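Local coordinates for cAMP factor (Mobiluncus curtisii, PDB 6JLC), which probably acts as a pore-forming toxin that damages host cell membranes in the co-haemolytic CAMP reaction, at residues L6-N19 and A48-G60. Numbering follows the deposited sequence.
Sequences LTPSEAQSAIDDIN and ATELTQSLAVVAG
Leu55 fits as a knob into the hole formed by Ala11, Ala14, Ile15 and Ile18, its two methyls turned to different partners. Leu55 CD1 meets Ile18 CD1 at 3.6 Å, the two side chains reaching toward each other tip to tip, while Leu55 CD2 turns to Leu6 CD2, 3.9 Å away, where the leucines cross at about a right angle. The small Ala14 leaves room for both branches, its CB lying 3.7 Å from Leu55 CD1. Ile15 instead slides past Leu55 in the opposite direction: with CG1 anti to the carbonyl carbon (chi1 -69°), it lays CG1 3.5 Å from Leu55 CB and carries CD1 on to the backbone of Ala56. Ile18 is the reciprocal knob, among Ala48, Leu51, Thr52 and Leu55, and this interlocking joins the antiparallel helices 8-31 and 41-59 of the N-terminal helical bundle; the parts 8-19 and 48-59 run at 153° to each other and their axes come within 7.8 Å. Helix 68-91 packs against the same apolar side, Ile71 touching Leu55 and Thr75 touching both Ile18 and Leu51. Thr52 offers its methyl to the interface, CG2 3.7 Å from Ile18 CG2. At the other end alanine permits close approach: Ala11 CB rests 3.8 Å from Val58 CG1, and Pro8 and Ala59 bring their CA atoms within 3.8 Å. Proline suits this first helical turn, which needs no N-H there, and Thr7 and Glu10 close it with a capping box.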
loop_
_atom_site.group_PDB
_atom_site.type_symbol
_atom_site.label_atom_id
_atom_site.label_comp_id
_atom_site.label_asym_id
_atom_site.label_seq_id
_atom_site.Cartn_x
_atom_site.Cartn_y
_atom_site.Cartn_z
ATOM N N LEU A 6 -28.616 13.868 7.152
ATOM C CA LEU A 6 -27.298 13.938 6.530
ATOM C C LEU A 6 -27.398 15.102 5.587
ATOM O O LEU A 6 -28.125 15.053 4.643
ATOM C CB LEU A 6 -26.940 12.699 5.748
ATOM C CG LEU A 6 -25.528 12.618 5.190
ATOM C CD1 LEU A 6 -24.471 12.718 6.253
ATOM C CD2 LEU A 6 -25.293 11.390 4.357
ATOM N N THR A 7 -26.674 16.162 5.872
ATOM C CA THR A 7 -26.730 17.346 5.039
ATOM C C THR A 7 -25.858 17.256 3.798
ATOM O O THR A 7 -24.951 16.482 3.758
ATOM C CB THR A 7 -26.271 18.576 5.815
ATOM O OG1 THR A 7 -24.896 18.457 6.107
ATOM C CG2 THR A 7 -26.999 18.696 7.073
ATOM N N PRO A 8 -26.152 18.069 2.795
ATOM C CA PRO A 8 -25.286 18.047 1.604
ATOM C C PRO A 8 -23.821 18.266 1.933
ATOM O O PRO A 8 -22.941 17.609 1.357
ATOM C CB PRO A 8 -25.857 19.187 0.743
ATOM C CG PRO A 8 -27.283 19.248 1.126
ATOM C CD PRO A 8 -27.334 18.930 2.599
ATOM N N SER A 9 -23.530 19.182 2.854
ATOM C CA SER A 9 -22.140 19.448 3.200
ATOM C C SER A 9 -21.493 18.226 3.837
ATOM O O SER A 9 -20.378 17.831 3.470
ATOM C CB SER A 9 -22.055 20.655 4.136
ATOM O OG SER A 9 -20.704 20.947 4.428
ATOM N N GLU A 10 -22.180 17.620 4.804
ATOM C CA GLU A 10 -21.683 16.390 5.417
ATOM C C GLU A 10 -21.482 15.294 4.376
ATOM O O GLU A 10 -20.483 14.564 4.423
ATOM C CB GLU A 10 -22.651 15.927 6.507
ATOM C CG GLU A 10 -22.774 16.900 7.686
ATOM C CD GLU A 10 -23.915 16.549 8.642
ATOM O OE1 GLU A 10 -24.829 15.777 8.258
ATOM O OE2 GLU A 10 -23.892 17.054 9.787
ATOM N N ALA A 11 -22.416 15.169 3.421
ATOM C CA ALA A 11 -22.266 14.174 2.358
ATOM C C ALA A 11 -21.037 14.458 1.503
ATOM O O ALA A 11 -20.320 13.528 1.118
ATOM C CB ALA A 11 -23.518 14.135 1.479
ATOM N N GLN A 12 -20.769 15.738 1.194
ATOM C CA GLN A 12 -19.586 16.044 0.396
ATOM C C GLN A 12 -18.303 15.743 1.164
ATOM O O GLN A 12 -17.326 15.270 0.574
ATOM C CB GLN A 12 -19.586 17.505 -0.059
ATOM C CG GLN A 12 -18.413 17.820 -0.975
ATOM C CD GLN A 12 -18.471 17.032 -2.270
ATOM O OE1 GLN A 12 -19.504 16.999 -2.936
ATOM N NE2 GLN A 12 -17.368 16.384 -2.626
ATOM N N SER A 13 -18.278 16.021 2.478
ATOM C CA SER A 13 -17.091 15.696 3.268
ATOM C C SER A 13 -16.817 14.204 3.233
ATOM O O SER A 13 -15.663 13.778 3.119
ATOM C CB SER A 13 -17.249 16.144 4.728
ATOM O OG SER A 13 -17.577 17.511 4.819
ATOM N N ALA A 14 -17.877 13.398 3.349
ATOM C CA ALA A 14 -17.731 11.950 3.280
ATOM C C ALA A 14 -17.148 11.533 1.937
ATOM O O ALA A 14 -16.226 10.712 1.876
ATOM C CB ALA A 14 -19.086 11.281 3.523
ATOM N N ILE A 15 -17.681 12.094 0.845
ATOM C CA ILE A 15 -17.129 11.823 -0.484
ATOM C C ILE A 15 -15.636 12.112 -0.508
ATOM O O ILE A 15 -14.826 11.294 -0.964
ATOM C CB ILE A 15 -17.867 12.654 -1.556
ATOM C CG1 ILE A 15 -19.301 12.149 -1.712
ATOM C CG2 ILE A 15 -17.111 12.592 -2.894
ATOM C CD1 ILE A 15 -20.151 12.997 -2.636
ATOM N N ASP A 16 -15.253 13.308 -0.049
ATOM C CA ASP A 16 -13.843 13.685 -0.079
ATOM C C ASP A 16 -12.996 12.706 0.726
ATOM O O ASP A 16 -11.888 12.346 0.306
ATOM C CB ASP A 16 -13.647 15.103 0.466
ATOM C CG ASP A 16 -14.340 16.173 -0.377
ATOM O OD1 ASP A 16 -14.737 15.885 -1.527
ATOM O OD2 ASP A 16 -14.495 17.307 0.128
ATOM N N ASP A 17 -13.490 12.293 1.903
ATOM C CA ASP A 17 -12.731 11.366 2.746
ATOM C C ASP A 17 -12.584 10.014 2.075
ATOM O O ASP A 17 -11.522 9.379 2.162
ATOM C CB ASP A 17 -13.409 11.183 4.108
ATOM C CG ASP A 17 -13.412 12.456 4.937
ATOM O OD1 ASP A 17 -12.636 13.382 4.611
ATOM O OD2 ASP A 17 -14.198 12.522 5.905
ATOM N N ILE A 18 -13.644 9.552 1.415
ATOM C CA ILE A 18 -13.576 8.280 0.706
ATOM C C ILE A 18 -12.571 8.367 -0.436
ATOM O O ILE A 18 -11.712 7.493 -0.601
ATOM C CB ILE A 18 -14.971 7.880 0.198
ATOM C CG1 ILE A 18 -15.888 7.561 1.385
ATOM C CG2 ILE A 18 -14.860 6.695 -0.746
ATOM C CD1 ILE A 18 -17.351 7.607 1.032
ATOM N N ASN A 19 -12.647 9.437 -1.231
ATOM C CA ASN A 19 -11.736 9.553 -2.369
ATOM C C ASN A 19 -10.281 9.643 -1.917
ATOM O O ASN A 19 -9.390 9.050 -2.544
ATOM C CB ASN A 19 -12.125 10.752 -3.232
ATOM C CG ASN A 19 -13.413 10.513 -4.001
ATOM O OD1 ASN A 19 -13.747 9.373 -4.329
ATOM N ND2 ASN A 19 -14.139 11.584 -4.295
ATOM N N ALA A 48 -16.536 1.727 -3.164
ATOM C CA ALA A 48 -16.295 3.138 -2.888
ATOM C C ALA A 48 -17.009 4.013 -3.904
ATOM O O ALA A 48 -17.582 5.057 -3.561
ATOM C CB ALA A 48 -14.790 3.411 -2.902
ATOM N N THR A 49 -17.011 3.575 -5.164
ATOM C CA THR A 49 -17.723 4.296 -6.206
ATOM C C THR A 49 -19.224 4.307 -5.956
ATOM O O THR A 49 -19.876 5.346 -6.106
ATOM C CB THR A 49 -17.390 3.667 -7.557
ATOM O OG1 THR A 49 -15.981 3.801 -7.780
ATOM C CG2 THR A 49 -18.137 4.381 -8.663
ATOM N N GLU A 50 -19.794 3.161 -5.580
ATOM C CA GLU A 50 -21.219 3.131 -5.274
ATOM C C GLU A 50 -21.534 4.038 -4.095
ATOM O O GLU A 50 -22.569 4.715 -4.081
ATOM C CB GLU A 50 -21.661 1.692 -4.977
ATOM C CG GLU A 50 -21.584 0.804 -6.192
ATOM C CD GLU A 50 -21.945 -0.645 -5.906
ATOM O OE1 GLU A 50 -22.183 -1.007 -4.728
ATOM O OE2 GLU A 50 -21.977 -1.425 -6.878
ATOM N N LEU A 51 -20.656 4.050 -3.091
ATOM C CA LEU A 51 -20.899 4.857 -1.902
ATOM C C LEU A 51 -20.864 6.353 -2.233
ATOM O O LEU A 51 -21.747 7.112 -1.811
ATOM C CB LEU A 51 -19.868 4.492 -0.829
ATOM C CG LEU A 51 -20.022 5.007 0.593
ATOM C CD1 LEU A 51 -21.388 4.642 1.118
ATOM C CD2 LEU A 51 -18.928 4.404 1.471
ATOM N N THR A 52 -19.885 6.791 -3.022
ATOM C CA THR A 52 -19.829 8.218 -3.324
ATOM C C THR A 52 -20.956 8.627 -4.261
ATOM O O THR A 52 -21.436 9.761 -4.188
ATOM C CB THR A 52 -18.459 8.596 -3.899
ATOM O OG1 THR A 52 -18.197 7.830 -5.068
ATOM C CG2 THR A 52 -17.341 8.335 -2.878
ATOM N N GLN A 53 -21.421 7.715 -5.121
ATOM C CA GLN A 53 -22.578 8.020 -5.962
ATOM C C GLN A 53 -23.832 8.207 -5.117
ATOM O O GLN A 53 -24.647 9.099 -5.387
ATOM C CB GLN A 53 -22.790 6.909 -6.998
ATOM C CG GLN A 53 -21.908 7.055 -8.241
ATOM C CD GLN A 53 -21.739 5.755 -9.023
ATOM O OE1 GLN A 53 -22.248 4.698 -8.633
ATOM N NE2 GLN A 53 -21.013 5.833 -10.136
ATOM N N SER A 54 -24.009 7.370 -4.094
ATOM C CA SER A 54 -25.141 7.546 -3.195
ATOM C C SER A 54 -25.005 8.838 -2.401
ATOM O O SER A 54 -25.999 9.540 -2.165
ATOM C CB SER A 54 -25.258 6.356 -2.248
ATOM O OG SER A 54 -26.403 6.497 -1.433
ATOM N N LEU A 55 -23.785 9.157 -1.966
ATOM C CA LEU A 55 -23.566 10.417 -1.258
ATOM C C LEU A 55 -23.758 11.610 -2.181
ATOM O O LEU A 55 -24.254 12.661 -1.753
ATOM C CB LEU A 55 -22.166 10.438 -0.654
ATOM C CG LEU A 55 -21.975 9.556 0.590
ATOM C CD1 LEU A 55 -20.502 9.240 0.771
ATOM C CD2 LEU A 55 -22.529 10.226 1.816
ATOM N N ALA A 56 -23.348 11.475 -3.448
ATOM C CA ALA A 56 -23.462 12.589 -4.383
ATOM C C ALA A 56 -24.915 12.977 -4.596
ATOM O O ALA A 56 -25.217 14.145 -4.884
ATOM C CB ALA A 56 -22.796 12.241 -5.716
ATOM N N VAL A 57 -25.825 12.013 -4.464
ATOM C CA VAL A 57 -27.246 12.311 -4.566
ATOM C C VAL A 57 -27.657 13.287 -3.474
ATOM O O VAL A 57 -28.383 14.256 -3.728
ATOM C CB VAL A 57 -28.056 11.002 -4.502
ATOM C CG1 VAL A 57 -29.524 11.289 -4.317
ATOM C CG2 VAL A 57 -27.806 10.174 -5.759
ATOM N N VAL A 58 -27.176 13.060 -2.244
ATOM C CA VAL A 58 -27.492 13.965 -1.141
ATOM C C VAL A 58 -26.773 15.296 -1.325
ATOM O O VAL A 58 -27.366 16.370 -1.146
ATOM C CB VAL A 58 -27.129 13.318 0.210
ATOM C CG1 VAL A 58 -27.323 14.315 1.354
ATOM C CG2 VAL A 58 -27.944 12.036 0.446
ATOM N N ALA A 59 -25.483 15.257 -1.676
ATOM C CA ALA A 59 -24.741 16.507 -1.848
ATOM C C ALA A 59 -25.354 17.370 -2.944
ATOM O O ALA A 59 -25.275 18.606 -2.881
ATOM C CB ALA A 59 -23.275 16.222 -2.161
ATOM N N GLY A 60 -25.980 16.741 -3.941
ATOM C CA GLY A 60 -26.642 17.434 -5.036
ATOM C C GLY A 60 -28.018 17.964 -4.718
ATOM O O GLY A 60 -28.653 18.583 -5.579
#